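Local coordinates for protein (thiaminase I) (Bacillus subtilis, PDB 3THI) that degrades thiamin, acting as a transferase that probably passes the pyrimidine half of thiamin to an incoming base or other nucleophile in place of the thiazole, at residues A[43-48]-A[60-65]; A[145-150]-A[193-198]. All blocks are in the same frame, centred on the assembly; numbering follows the deposited sequence.

Interaction 1: A[43-48]-A[60-65]; sequences SADPPD and LSHFVD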
loop_
_atom_site.group_PDB
_atom_site.type_symbol
_atom_site.label_atom_id
_atom_site.label_comp_id
_atom_site.label_asym_id
_atom_site.label_seq_id
_atom_site.Cartn_x
_atom_site.Cartn_y
_atom_site.Cartn_z
ATOM N N SER A 43 13.301 2.269 -5.727
ATOM C CA SER A 43 14.644 2.789 -5.937
ATOM C C SER A 43 15.466 1.963 -6.923
ATOM O O SER A 43 16.681 2.130 -7.009
ATOM C CB SER A 43 15.383 2.881 -4.602
ATOM O OG SER A 43 15.505 1.604 -3.998
ATOM N N ALA A 44 14.810 1.073 -7.666
ATOM C CA ALA A 44 15.518 0.245 -8.638
ATOM C C ALA A 44 14.645 -0.367 -9.727
ATOM O O ALA A 44 13.468 -0.674 -9.521
ATOM C CB ALA A 44 16.294 -0.859 -7.928
ATOM N N ASP A 45 15.239 -0.518 -10.902
ATOM C CA ASP A 45 14.552 -1.150 -12.010
ATOM C C ASP A 45 14.877 -2.647 -11.903
ATOM O O ASP A 45 15.810 -3.046 -11.196
ATOM C CB ASP A 45 15.028 -0.569 -13.339
ATOM C CG ASP A 45 14.535 0.851 -13.571
ATOM O OD1 ASP A 45 13.460 1.241 -13.040
ATOM O OD2 ASP A 45 15.227 1.577 -14.314
ATOM N N PRO A 46 14.078 -3.500 -12.559
ATOM C CA PRO A 46 14.321 -4.943 -12.495
ATOM C C PRO A 46 15.666 -5.380 -13.062
ATOM O O PRO A 46 15.996 -5.045 -14.202
ATOM C CB PRO A 46 13.187 -5.506 -13.348
ATOM C CG PRO A 46 12.097 -4.497 -13.165
ATOM C CD PRO A 46 12.859 -3.211 -13.324
ATOM N N PRO A 47 16.495 -6.062 -12.241
ATOM C CA PRO A 47 17.798 -6.534 -12.726
ATOM C C PRO A 47 17.528 -7.638 -13.762
ATOM O O PRO A 47 16.553 -8.381 -13.644
ATOM C CB PRO A 47 18.442 -7.120 -11.457
ATOM C CG PRO A 47 17.856 -6.299 -10.360
ATOM C CD PRO A 47 16.396 -6.215 -10.780
ATOM N N ASP A 48 18.376 -7.732 -14.779
ATOM C CA ASP A 48 18.216 -8.743 -15.819
ATOM C C ASP A 48 18.075 -10.171 -15.280
ATOM O O ASP A 48 17.377 -11.002 -15.874
ATOM C CB ASP A 48 19.404 -8.695 -16.788
ATOM C CG ASP A 48 19.400 -7.458 -17.677
ATOM O OD1 ASP A 48 18.800 -6.422 -17.304
ATOM O OD2 ASP A 48 20.023 -7.536 -18.758
ATOM N N LEU A 60 4.433 0.447 -12.398
ATOM C CA LEU A 60 4.020 -0.495 -13.453
ATOM C C LEU A 60 4.153 0.029 -14.881
ATOM O O LEU A 60 4.758 -0.634 -15.722
ATOM C CB LEU A 60 2.588 -0.994 -13.231
ATOM C CG LEU A 60 2.160 -2.108 -14.187
ATOM C CD1 LEU A 60 3.071 -3.319 -13.978
ATOM C CD2 LEU A 60 0.702 -2.481 -13.975
ATOM N N SER A 61 3.580 1.203 -15.146
ATOM C CA SER A 61 3.623 1.821 -16.475
ATOM C C SER A 61 5.046 1.990 -17.003
ATOM O O SER A 61 5.328 1.677 -18.160
ATOM C CB SER A 61 2.891 3.159 -16.457
ATOM O OG SER A 61 1.528 2.965 -16.119
ATOM N N HIS A 62 5.940 2.449 -16.135
ATOM C CA HIS A 62 7.342 2.617 -16.482
ATOM C C HIS A 62 7.982 1.264 -16.838
ATOM O O HIS A 62 8.609 1.127 -17.885
ATOM C CB HIS A 62 8.098 3.250 -15.308
ATOM C CG HIS A 62 9.586 3.243 -15.478
ATOM N ND1 HIS A 62 10.447 2.813 -14.492
ATOM C CD2 HIS A 62 10.360 3.563 -16.540
ATOM C CE1 HIS A 62 11.687 2.860 -14.944
ATOM N NE2 HIS A 62 11.660 3.311 -16.184
ATOM N N PHE A 63 7.843 0.275 -15.959
ATOM C CA PHE A 63 8.419 -1.050 -16.204
ATOM C C PHE A 63 7.901 -1.670 -17.492
ATOM O O PHE A 63 8.656 -2.283 -18.242
ATOM C CB PHE A 63 8.144 -2.007 -15.036
ATOM C CG PHE A 63 8.850 -1.636 -13.759
ATOM C CD1 PHE A 63 9.994 -0.839 -13.776
ATOM C CD2 PHE A 63 8.375 -2.097 -12.529
ATOM C CE1 PHE A 63 10.648 -0.506 -12.585
ATOM C CE2 PHE A 63 9.023 -1.767 -11.338
ATOM C CZ PHE A 63 10.163 -0.972 -11.365
ATOM N N VAL A 64 6.606 -1.512 -17.746
ATOM C CA VAL A 64 6.000 -2.058 -18.952
ATOM C C VAL A 64 6.522 -1.388 -20.222
ATOM O O VAL A 64 7.011 -2.061 -21.131
ATOM C CB VAL A 64 4.468 -1.939 -18.916
ATOM C CG1 VAL A 64 3.880 -2.280 -20.285
ATOM C CG2 VAL A 64 3.902 -2.861 -17.850
ATOM N N ASP A 65 6.426 -0.062 -20.273
ATOM C CA ASP A 65 6.870 0.683 -21.446
ATOM C C ASP A 65 8.360 0.533 -21.716
ATOM O O ASP A 65 8.800 0.692 -22.853
ATOM C CB ASP A 65 6.508 2.167 -21.321
ATOM C CG ASP A 65 5.009 2.416 -21.312
ATOM O OD1 ASP A 65 4.205 1.473 -21.504
ATOM O OD2 ASP A 65 4.632 3.586 -21.121
#
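Asp-45 and Pro-46 pack against the rings of Phe-63 and His-62, a small loop-on-helix contact in what is probably a periplasmic-binding-protein-like fold. The loop lies between strands 33-36 and 52-56. The helix, 60-65, follows soon after strand 52-56. No hydrogen bond joins the two segments.

The Phe-63 ring is the centre of the contact. Its CG sits anti to the carbonyl carbon (chi1 -67°), and the ring reaches out from the helix to the loop. Pro-46 lies over one face. Its CD is 3.9 Å from the centroid of the Phe-63 ring, offset toward the rim, which makes a CH-pi contact. Pro-46 also touches Phe-53, and Phe-63 touches Leu-55 and Leu-69.

Asp-45 approaches the same ring at its edge. Its OD1 lies in the ring plane, 3.3 Å from Phe-63 CE1, and the carboxylate stands nearly perpendicular to the ring (88°). The oxygen thus meets the ring's C-H edge at CE1 and not the pi cloud. The stronger partner of OD1 is Arg-347, through a salt bridge. The backbone O of Asp-45 accepts a hydrogen bond from Trp-39.

His-62 turns a ring edge to the carboxylate, with the two planes 52° apart. Its CE1, between the two ring nitrogens, comes to 3.1 Å from Asp-45 OD1.

Interaction 2: A[145-150]-A[193-198]; sequences KGLLIN and RLLINM
Leu-147 packs on Leu-195 and Met-198, and Ile-149 on Leu-195, where a short strand meets a helix that crosses it. This is a buried helix-on-strand contact within the Thiaminase-1 domain, a family of the periplasmic-binding-protein clan. The axes of strand 147-149 and helix 193-198 pass 8.2 Å apart, with 117° between their N-to-C directions.

Leu-147 does most of the touching. Its CG is anti to the backbone N (chi1 172°), which carries CD2 out to the helix. There CD2 meets one turn of helix, 3.8 Å from Leu-195 O, 3.9 Å from Leu-195 CD2 and 4.0 Å from Met-198 CB. The side chains of Leu-147 and Leu-195 meet at a slant, methyl against methyl. Nearer the backbones, the CB atoms of Leu-147 and Met-198 come to 3.8 Å.

Ile-149 is fully extended and reaches the helix with its far end. Its CD1 is 4.3 Å from Leu-195 CD2, a looser contact. One methyl of Leu-195 therefore receives both strand residues. Ile-229 of strand 227-231 touches all three of these side chains. Leu-148, between them, points away from the helix; its side chain touches Trp-219 and Phe-220.

The backbones also join. Gly-146 bonds to Arg-226 and Ala-227, and Leu-148 to Ala-227 and Ile-229, of or just before the parallel strand 227-231. Leu-147 instead turns its N-H to the last turn of helix 186-199. Its N donates to Met-198 O over 3.2 Å. The bond is nearly straight at hydrogen (168°), but the donor sits well above the carbonyl plane. Gly-146, where the chain turns a corner, brings its CA to 3.9 Å from the same Met-198 O.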
loop_
_atom_site.group_PDB
_atom_site.type_symbol
_atom_site.label_atom_id
_atom_site.label_comp_id
_atom_site.label_asym_id
_atom_site.label_seq_id
_atom_site.Cartn_x
_atom_site.Cartn_y
_atom_site.Cartn_z
ATOM N N LYS A 145 -4.237 13.593 21.762
ATOM C CA LYS A 145 -4.257 14.910 21.133
ATOM C C LYS A 145 -3.638 14.912 19.747
ATOM O O LYS A 145 -2.505 14.474 19.559
ATOM C CB LYS A 145 -3.526 15.940 22.005
ATOM C CG LYS A 145 -4.335 16.480 23.163
ATOM C CD LYS A 145 -3.485 17.394 24.042
ATOM C CE LYS A 145 -2.913 18.587 23.278
ATOM N NZ LYS A 145 -1.867 19.314 24.079
ATOM N N GLY A 146 -4.408 15.373 18.772
ATOM C CA GLY A 146 -3.910 15.472 17.419
ATOM C C GLY A 146 -3.957 14.252 16.531
ATOM O O GLY A 146 -4.490 13.194 16.889
ATOM N N LEU A 147 -3.393 14.439 15.343
ATOM C CA LEU A 147 -3.317 13.415 14.321
ATOM C C LEU A 147 -1.936 12.803 14.201
ATOM O O LEU A 147 -0.929 13.506 14.223
ATOM C CB LEU A 147 -3.687 14.006 12.955
ATOM C CG LEU A 147 -3.466 13.085 11.748
ATOM C CD1 LEU A 147 -4.459 11.933 11.786
ATOM C CD2 LEU A 147 -3.589 13.870 10.454
ATOM N N LEU A 148 -1.902 11.482 14.080
ATOM C CA LEU A 148 -0.655 10.766 13.866
ATOM C C LEU A 148 -0.712 10.341 12.406
ATOM O O LEU A 148 -1.673 9.704 11.981
ATOM C CB LEU A 148 -0.558 9.523 14.757
ATOM C CG LEU A 148 0.015 9.696 16.167
ATOM C CD1 LEU A 148 -0.122 8.403 16.941
ATOM C CD2 LEU A 148 1.469 10.062 16.046
ATOM N N ILE A 149 0.266 10.780 11.622
ATOM C CA ILE A 149 0.324 10.409 10.221
ATOM C C ILE A 149 1.735 10.528 9.671
ATOM O O ILE A 149 2.466 11.468 9.971
ATOM C CB ILE A 149 -0.648 11.232 9.346
ATOM C CG1 ILE A 149 -0.705 10.643 7.928
ATOM C CG2 ILE A 149 -0.242 12.697 9.325
ATOM C CD1 ILE A 149 -1.601 11.393 6.957
ATOM N N ASN A 150 2.124 9.524 8.900
ATOM C CA ASN A 150 3.429 9.492 8.278
ATOM C C ASN A 150 3.376 10.243 6.946
ATOM O O ASN A 150 2.699 9.829 5.998
ATOM C CB ASN A 150 3.869 8.035 8.066
ATOM C CG ASN A 150 5.275 7.919 7.519
ATOM O OD1 ASN A 150 5.875 8.910 7.111
ATOM N ND2 ASN A 150 5.811 6.706 7.522
ATOM N N ARG A 193 -1.642 20.350 3.618
ATOM C CA ARG A 193 -1.257 21.260 4.691
ATOM C C ARG A 193 -2.150 21.041 5.884
ATOM O O ARG A 193 -1.683 21.070 7.016
ATOM C CB ARG A 193 -1.386 22.719 4.265
ATOM C CG ARG A 193 -0.305 23.163 3.337
ATOM C CD ARG A 193 -0.410 24.630 3.025
ATOM N NE ARG A 193 0.932 25.124 2.801
ATOM C CZ ARG A 193 1.541 26.002 3.585
ATOM N NH1 ARG A 193 0.910 26.499 4.638
ATOM N NH2 ARG A 193 2.802 26.332 3.347
ATOM N N LEU A 194 -3.443 20.839 5.632
ATOM C CA LEU A 194 -4.399 20.619 6.709
ATOM C C LEU A 194 -3.959 19.409 7.545
ATOM O O LEU A 194 -4.018 19.443 8.776
ATOM C CB LEU A 194 -5.798 20.387 6.144
ATOM C CG LEU A 194 -6.880 20.378 7.218
ATOM C CD1 LEU A 194 -6.908 21.727 7.913
ATOM C CD2 LEU A 194 -8.219 20.044 6.621
ATOM N N LEU A 195 -3.487 18.365 6.860
ATOM C CA LEU A 195 -3.013 17.148 7.504
ATOM C C LEU A 195 -1.785 17.436 8.353
ATOM O O LEU A 195 -1.673 16.942 9.471
ATOM C CB LEU A 195 -2.657 16.104 6.457
ATOM C CG LEU A 195 -3.795 15.417 5.727
ATOM C CD1 LEU A 195 -3.239 14.666 4.544
ATOM C CD2 LEU A 195 -4.540 14.493 6.685
ATOM N N ILE A 196 -0.850 18.194 7.789
ATOM C CA ILE A 196 0.374 18.575 8.482
ATOM C C ILE A 196 0.004 19.442 9.684
ATOM O O ILE A 196 0.556 19.295 10.776
ATOM C CB ILE A 196 1.312 19.343 7.528
ATOM C CG1 ILE A 196 1.871 18.379 6.475
ATOM C CG2 ILE A 196 2.415 20.044 8.303
ATOM C CD1 ILE A 196 2.515 19.061 5.273
ATOM N N ASN A 197 -0.969 20.319 9.475
ATOM C CA ASN A 197 -1.441 21.197 10.532
ATOM C C ASN A 197 -2.015 20.392 11.709
ATOM O O ASN A 197 -1.831 20.755 12.882
ATOM C CB ASN A 197 -2.507 22.147 9.982
ATOM C CG ASN A 197 -2.873 23.226 10.968
ATOM O OD1 ASN A 197 -2.019 24.013 11.390
ATOM N ND2 ASN A 197 -4.131 23.255 11.365
ATOM N N MET A 198 -2.713 19.305 11.392
ATOM C CA MET A 198 -3.310 18.456 12.422
ATOM C C MET A 198 -2.299 17.565 13.152
ATOM O O MET A 198 -2.413 17.331 14.359
ATOM C CB MET A 198 -4.425 17.588 11.822
ATOM C CG MET A 198 -5.629 18.393 11.319
ATOM S SD MET A 198 -7.044 17.349 10.920
ATOM C CE MET A 198 -6.777 17.040 9.112
#

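Overall arrangement
The two contacts lie far apart in the single chain, with centres 33 Å apart and nearest atoms about 16 Å apart. They come in series: interaction 1 closes before interaction 2 opens. Each puts a helix near a different strand region. Helix 60-65 follows strand 52-56, which pairs with strand 260-269. Helix 186-199 packs on strand 147-149, which pairs with strand 227-231. The long strand 96-112 pairs with both 260-269 and 227-231, and so connects the two regions. This is consistent with the two-lobed shape of periplasmic-binding-protein-like folds, with one contact probably in each lobe.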